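Local atomic coordinates of short chain dehydrogenase (A0QTM2 homolog) (Mycobacterium thermoresistibile, PDB entry 3SC4), a protein that probably catalyses an NAD(P)-dependent oxidation or reduction, with a Rossmann fold of the short-chain dehydrogenase family. Residues R8-F13 with G93-V98; Q66-V71 with A85-Q90. All coordinates share one frame; numbering follows the deposited sequence.

Contact 1 (R8-F13 with G93-V98); sequences RGKTMF and GIDICV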
loop_
_atom_site.group_PDB
_atom_site.type_symbol
_atom_site.label_atom_id
_atom_site.label_comp_id
_atom_site.label_asym_id
_atom_site.label_seq_id
_atom_site.Cartn_x
_atom_site.Cartn_y
_atom_site.Cartn_z
ATOM N N ARG B 8 21.751 -24.637 -9.157
ATOM C CA ARG B 8 22.091 -25.932 -8.585
ATOM C C ARG B 8 22.532 -25.722 -7.144
ATOM O O ARG B 8 23.335 -24.830 -6.868
ATOM C CB ARG B 8 23.204 -26.599 -9.404
ATOM C CG ARG B 8 23.376 -28.107 -9.155
ATOM C CD ARG B 8 23.984 -28.742 -10.397
ATOM N NE ARG B 8 24.159 -30.193 -10.316
ATOM C CZ ARG B 8 23.205 -31.105 -10.533
ATOM N NH1 ARG B 8 21.954 -30.747 -10.833
ATOM N NH2 ARG B 8 23.513 -32.402 -10.445
ATOM N N GLY B 9 21.971 -26.514 -6.231
ATOM C CA GLY B 9 22.320 -26.430 -4.810
ATOM C C GLY B 9 21.792 -25.207 -4.071
ATOM O O GLY B 9 22.123 -24.985 -2.901
ATOM N N LYS B 10 20.965 -24.413 -4.741
ATOM C CA LYS B 10 20.439 -23.216 -4.137
ATOM C C LYS B 10 19.091 -23.527 -3.485
ATOM O O LYS B 10 18.438 -24.521 -3.833
ATOM C CB LYS B 10 20.356 -22.107 -5.185
ATOM C CG LYS B 10 21.739 -21.791 -5.793
ATOM C CD LYS B 10 22.096 -20.286 -5.797
ATOM C CE LYS B 10 23.580 -20.026 -6.139
ATOM N NZ LYS B 10 24.530 -20.620 -5.118
ATOM N N THR B 11 18.705 -22.704 -2.512
ATOM C CA THR B 11 17.488 -22.920 -1.754
ATOM C C THR B 11 16.484 -21.801 -1.972
ATOM O O THR B 11 16.816 -20.644 -1.783
ATOM C CB THR B 11 17.809 -23.017 -0.273
ATOM O OG1 THR B 11 18.586 -24.198 -0.051
ATOM C CG2 THR B 11 16.535 -23.111 0.553
ATOM N N MET B 12 15.257 -22.159 -2.352
ATOM C CA MET B 12 14.146 -21.205 -2.485
ATOM C C MET B 12 13.071 -21.347 -1.411
ATOM O O MET B 12 12.647 -22.455 -1.093
ATOM C CB MET B 12 13.461 -21.373 -3.834
ATOM C CG MET B 12 12.227 -20.485 -4.017
ATOM S SD MET B 12 11.830 -20.232 -5.756
ATOM C CE MET B 12 10.989 -21.732 -6.159
ATOM N N PHE B 13 12.621 -20.212 -0.881
ATOM C CA PHE B 13 11.427 -20.136 -0.049
ATOM C C PHE B 13 10.313 -19.454 -0.844
ATOM O O PHE B 13 10.459 -18.312 -1.256
ATOM C CB PHE B 13 11.699 -19.341 1.220
ATOM C CG PHE B 13 10.571 -19.418 2.228
ATOM C CD1 PHE B 13 10.534 -20.437 3.183
ATOM C CD2 PHE B 13 9.545 -18.486 2.215
ATOM C CE1 PHE B 13 9.507 -20.510 4.101
ATOM C CE2 PHE B 13 8.505 -18.562 3.122
ATOM C CZ PHE B 13 8.495 -19.575 4.085
ATOM N N GLY B 93 20.103 -22.334 4.732
ATOM C CA GLY B 93 20.240 -20.959 4.239
ATOM C C GLY B 93 19.308 -20.683 3.075
ATOM O O GLY B 93 18.818 -21.626 2.437
ATOM N N ILE B 94 19.036 -19.408 2.802
ATOM C CA ILE B 94 18.042 -19.070 1.807
ATOM C C ILE B 94 18.635 -18.187 0.718
ATOM O O ILE B 94 19.115 -17.093 0.973
ATOM C CB ILE B 94 16.795 -18.414 2.439
ATOM C CG1 ILE B 94 16.106 -19.422 3.367
ATOM C CG2 ILE B 94 15.793 -17.917 1.339
ATOM C CD1 ILE B 94 15.029 -18.828 4.237
ATOM N N ASP B 95 18.575 -18.681 -0.504
ATOM C CA ASP B 95 19.090 -17.961 -1.649
ATOM C C ASP B 95 18.030 -17.123 -2.327
ATOM O O ASP B 95 18.334 -16.040 -2.818
ATOM C CB ASP B 95 19.644 -18.962 -2.658
ATOM C CG ASP B 95 20.909 -19.617 -2.171
ATOM O OD1 ASP B 95 21.905 -18.872 -2.024
ATOM O OD2 ASP B 95 20.904 -20.855 -1.923
ATOM N N ILE B 96 16.805 -17.662 -2.378
ATOM C CA ILE B 96 15.721 -17.099 -3.132
ATOM C C ILE B 96 14.433 -17.061 -2.281
ATOM O O ILE B 96 14.048 -18.052 -1.663
ATOM C CB ILE B 96 15.469 -17.925 -4.394
ATOM C CG1 ILE B 96 16.745 -18.008 -5.220
ATOM C CG2 ILE B 96 14.292 -17.320 -5.238
ATOM C CD1 ILE B 96 16.678 -19.059 -6.277
ATOM N N CYS B 97 13.813 -15.884 -2.226
ATOM C CA CYS B 97 12.529 -15.694 -1.593
ATOM C C CYS B 97 11.559 -15.220 -2.666
ATOM O O CYS B 97 11.769 -14.162 -3.255
ATOM C CB CYS B 97 12.647 -14.631 -0.516
ATOM S SG CYS B 97 11.068 -14.232 0.273
ATOM N N VAL B 98 10.541 -16.018 -2.963
ATOM C CA VAL B 98 9.527 -15.612 -3.923
ATOM C C VAL B 98 8.224 -15.360 -3.196
ATOM O O VAL B 98 7.688 -16.247 -2.580
ATOM C CB VAL B 98 9.285 -16.667 -4.999
ATOM C CG1 VAL B 98 8.090 -16.270 -5.845
ATOM C CG2 VAL B 98 10.527 -16.844 -5.854
#
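T11 and D95 hold each other by two bonds that run in opposite senses. The backbone N of T11 donates to the carboxylate oxygen D95 OD2 at 2.9 Å, and OD2 accepts through its anti lone pair, the one that faces away from OD1, while D95 N returns a bond to T11 O. That carbonyl also accepts from I96 N at 3.0 Å, so one oxygen takes two successive N-H groups, both in its carbonyl plane. Turning CG of D95 beside its own backbone N (chi1 -70°) turns the carboxylate toward the backbone of K10 and T11. Next to it the bent chain of K10 crosses D95 at about a right angle; its CB lies 3.5 Å from OD2, but NZ stays 4.4 Å from OD1, beyond a salt bridge. OD2 has its own charged partner in R142, and the side-chain oxygen OG1 of T11 is bonded to N35.

From here the two chains run as parallel strands, M12 level with I96 and F13 with C97. F13 N bonds to I96 O at 2.7 Å, and V98 N to F13 O, both close to linear. On one face of the sheet SD of M12 reaches V98 CG2 at 3.6 Å and I96 CG2 at 3.8 Å. F13 and C97 project from the other face, and the phenyl ring of F13 leads away from the strand beside it.

This is the centre of the Rossmann sheet, where the first and fourth strands in sequence are neighbours. Strand 35-40 continues the pairing beyond M12, through backbone bonds to N35 and A37. Over the face carrying F13 and C97 lie helices 77-91 and 114-135: F13 packs on A83, V131 and C135, and C97 on the last two.

Contact 2 (Q66-V71 with A85-Q90); sequences QALPIV and AKTVEQ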
loop_
_atom_site.group_PDB
_atom_site.type_symbol
_atom_site.label_atom_id
_atom_site.label_comp_id
_atom_site.label_asym_id
_atom_site.label_seq_id
_atom_site.Cartn_x
_atom_site.Cartn_y
_atom_site.Cartn_z
ATOM N N GLN B 66 14.627 -30.901 -4.319
ATOM C CA GLN B 66 14.226 -31.390 -3.004
ATOM C C GLN B 66 13.112 -30.452 -2.518
ATOM O O GLN B 66 13.190 -29.237 -2.703
ATOM C CB GLN B 66 15.439 -31.422 -2.059
ATOM C CG GLN B 66 16.072 -32.812 -1.796
ATOM C CD GLN B 66 16.308 -33.688 -3.069
ATOM O OE1 GLN B 66 17.161 -33.376 -3.926
ATOM N NE2 GLN B 66 15.563 -34.806 -3.166
ATOM N N ALA B 67 12.060 -31.023 -1.937
ATOM C CA ALA B 67 10.883 -30.256 -1.547
ATOM C C ALA B 67 10.655 -30.318 -0.050
ATOM O O ALA B 67 10.887 -31.340 0.580
ATOM C CB ALA B 67 9.644 -30.745 -2.283
ATOM N N LEU B 68 10.197 -29.203 0.510
ATOM C CA LEU B 68 9.843 -29.130 1.919
ATOM C C LEU B 68 8.490 -28.426 2.015
ATOM O O LEU B 68 8.427 -27.209 2.140
ATOM C CB LEU B 68 10.921 -28.386 2.712
ATOM C CG LEU B 68 10.679 -28.366 4.220
ATOM C CD1 LEU B 68 10.782 -29.775 4.818
ATOM C CD2 LEU B 68 11.649 -27.397 4.892
ATOM N N PRO B 69 7.402 -29.193 1.926
ATOM C CA PRO B 69 6.100 -28.574 2.090
ATOM C C PRO B 69 5.887 -28.252 3.544
ATOM O O PRO B 69 6.165 -29.078 4.383
ATOM C CB PRO B 69 5.137 -29.675 1.654
ATOM C CG PRO B 69 5.867 -30.969 2.001
ATOM C CD PRO B 69 7.320 -30.657 1.773
ATOM N N ILE B 70 5.411 -27.049 3.831
ATOM C CA ILE B 70 5.198 -26.580 5.201
ATOM C C ILE B 70 3.771 -26.026 5.287
ATOM O O ILE B 70 3.358 -25.207 4.458
ATOM C CB ILE B 70 6.195 -25.454 5.544
ATOM C CG1 ILE B 70 7.621 -25.956 5.314
ATOM C CG2 ILE B 70 5.997 -24.955 6.972
ATOM C CD1 ILE B 70 8.682 -24.908 5.352
ATOM N N VAL B 71 3.020 -26.495 6.274
ATOM C CA VAL B 71 1.745 -25.889 6.603
ATOM C C VAL B 71 1.960 -24.631 7.442
ATOM O O VAL B 71 2.572 -24.689 8.512
ATOM C CB VAL B 71 0.857 -26.843 7.378
ATOM C CG1 VAL B 71 -0.310 -26.073 8.046
ATOM C CG2 VAL B 71 0.364 -27.940 6.440
ATOM N N ALA B 85 12.476 -20.775 9.778
ATOM C CA ALA B 85 13.342 -21.574 10.672
ATOM C C ALA B 85 13.392 -23.039 10.259
ATOM O O ALA B 85 14.436 -23.680 10.367
ATOM C CB ALA B 85 12.879 -21.465 12.124
ATOM N N LYS B 86 12.267 -23.576 9.807
ATOM C CA LYS B 86 12.223 -24.967 9.402
ATOM C C LYS B 86 12.982 -25.138 8.088
ATOM O O LYS B 86 13.674 -26.137 7.892
ATOM C CB LYS B 86 10.784 -25.463 9.283
ATOM C CG LYS B 86 10.656 -26.940 9.411
ATOM C CD LYS B 86 9.269 -27.448 9.003
ATOM C CE LYS B 86 9.231 -29.007 9.031
ATOM N NZ LYS B 86 7.948 -29.560 8.464
ATOM N N THR B 87 12.888 -24.144 7.216
ATOM C CA THR B 87 13.602 -24.166 5.948
ATOM C C THR B 87 15.121 -24.117 6.213
ATOM O O THR B 87 15.898 -24.881 5.619
ATOM C CB THR B 87 13.135 -22.974 5.049
ATOM O OG1 THR B 87 11.736 -23.117 4.753
ATOM C CG2 THR B 87 13.935 -22.886 3.741
ATOM N N VAL B 88 15.527 -23.229 7.121
ATOM C CA VAL B 88 16.927 -23.061 7.471
ATOM C C VAL B 88 17.522 -24.303 8.138
ATOM O O VAL B 88 18.609 -24.709 7.758
ATOM C CB VAL B 88 17.131 -21.815 8.354
ATOM C CG1 VAL B 88 18.553 -21.780 9.000
ATOM C CG2 VAL B 88 16.870 -20.553 7.533
ATOM N N GLU B 89 16.813 -24.915 9.093
ATOM C CA GLU B 89 17.288 -26.146 9.780
ATOM C C GLU B 89 17.449 -27.322 8.817
ATOM O O GLU B 89 18.300 -28.169 9.003
ATOM C CB GLU B 89 16.342 -26.565 10.928
ATOM N N GLN B 90 16.621 -27.354 7.785
ATOM C CA GLN B 90 16.616 -28.436 6.807
ATOM C C GLN B 90 17.645 -28.192 5.694
ATOM O O GLN B 90 18.356 -29.115 5.313
ATOM C CB GLN B 90 15.200 -28.558 6.225
ATOM C CG GLN B 90 14.969 -29.670 5.225
ATOM C CD GLN B 90 14.953 -31.045 5.861
ATOM O OE1 GLN B 90 14.265 -31.275 6.859
ATOM N NE2 GLN B 90 15.705 -31.969 5.281
#
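L68 sends CG anti to its backbone N (chi1 -175°), which, with chi2, carries the CD2 methyl to helix 77-91, whereas I70 keeps CG1 beside its N (chi1 -56°) and extends CD1 from there. Both residues set off from strand 66-71 toward the helix, as residues two apart on a strand do. CD2 of L68 does most of the touching on its side: it meets the carbonyl oxygen of K86 at 3.8 Å and CA of T87 at 3.9 Å, and it rests against CB and CG of Q90, each 4.0 Å away. The methyl thus lies against backbone as well as side chain, one turn of helix being spanned between K86 and Q90.

Farther along the strand CD1 of I70 comes to 3.6 Å from OG1 of T87, the two side chains crossing at about a right angle. The extended chain of K86 runs past I70, with CD at 4.3 Å from CG1. Helix and strand run nearly antiparallel, at 154°, as expected where a strand leads into the helix that returns across the sheet in a Rossmann fold. P69 turns to the opposite face, where it packs on I53 and Y54 of helix 53-63.

No hydrogen bond joins these segments. The T87 hydroxyl gives its hydrogen to A83 O within its own helix, and its oxygen lies against the I70 methyl. The contact rests on van der Waals packing of the L68 and I70 methyls on the helix, against oxygens as well as carbons.

In the fold
Both contacts belong to one parallel Rossmann sheet but occupy different depths of it. Contact 1 joins two central strands and is almost wholly buried; contact 2 joins the outermost strand 66-71 to helix 77-91 and is only partly covered, with K86 and Q90 at its exposed margin. Their chemistry follows: backbone hydrogen bonds and a carboxylate dominate the first, van der Waals packing the second. Helix 77-91 connects them, for it leads on to strand 96-99, and T87 of contact 2 also touches residues of contact 1. Its OG1 lies 3.3 Å from F13 CD1, and its CG2 methyl packs against T11 and I94, so one helix covers the sheet from edge toward centre.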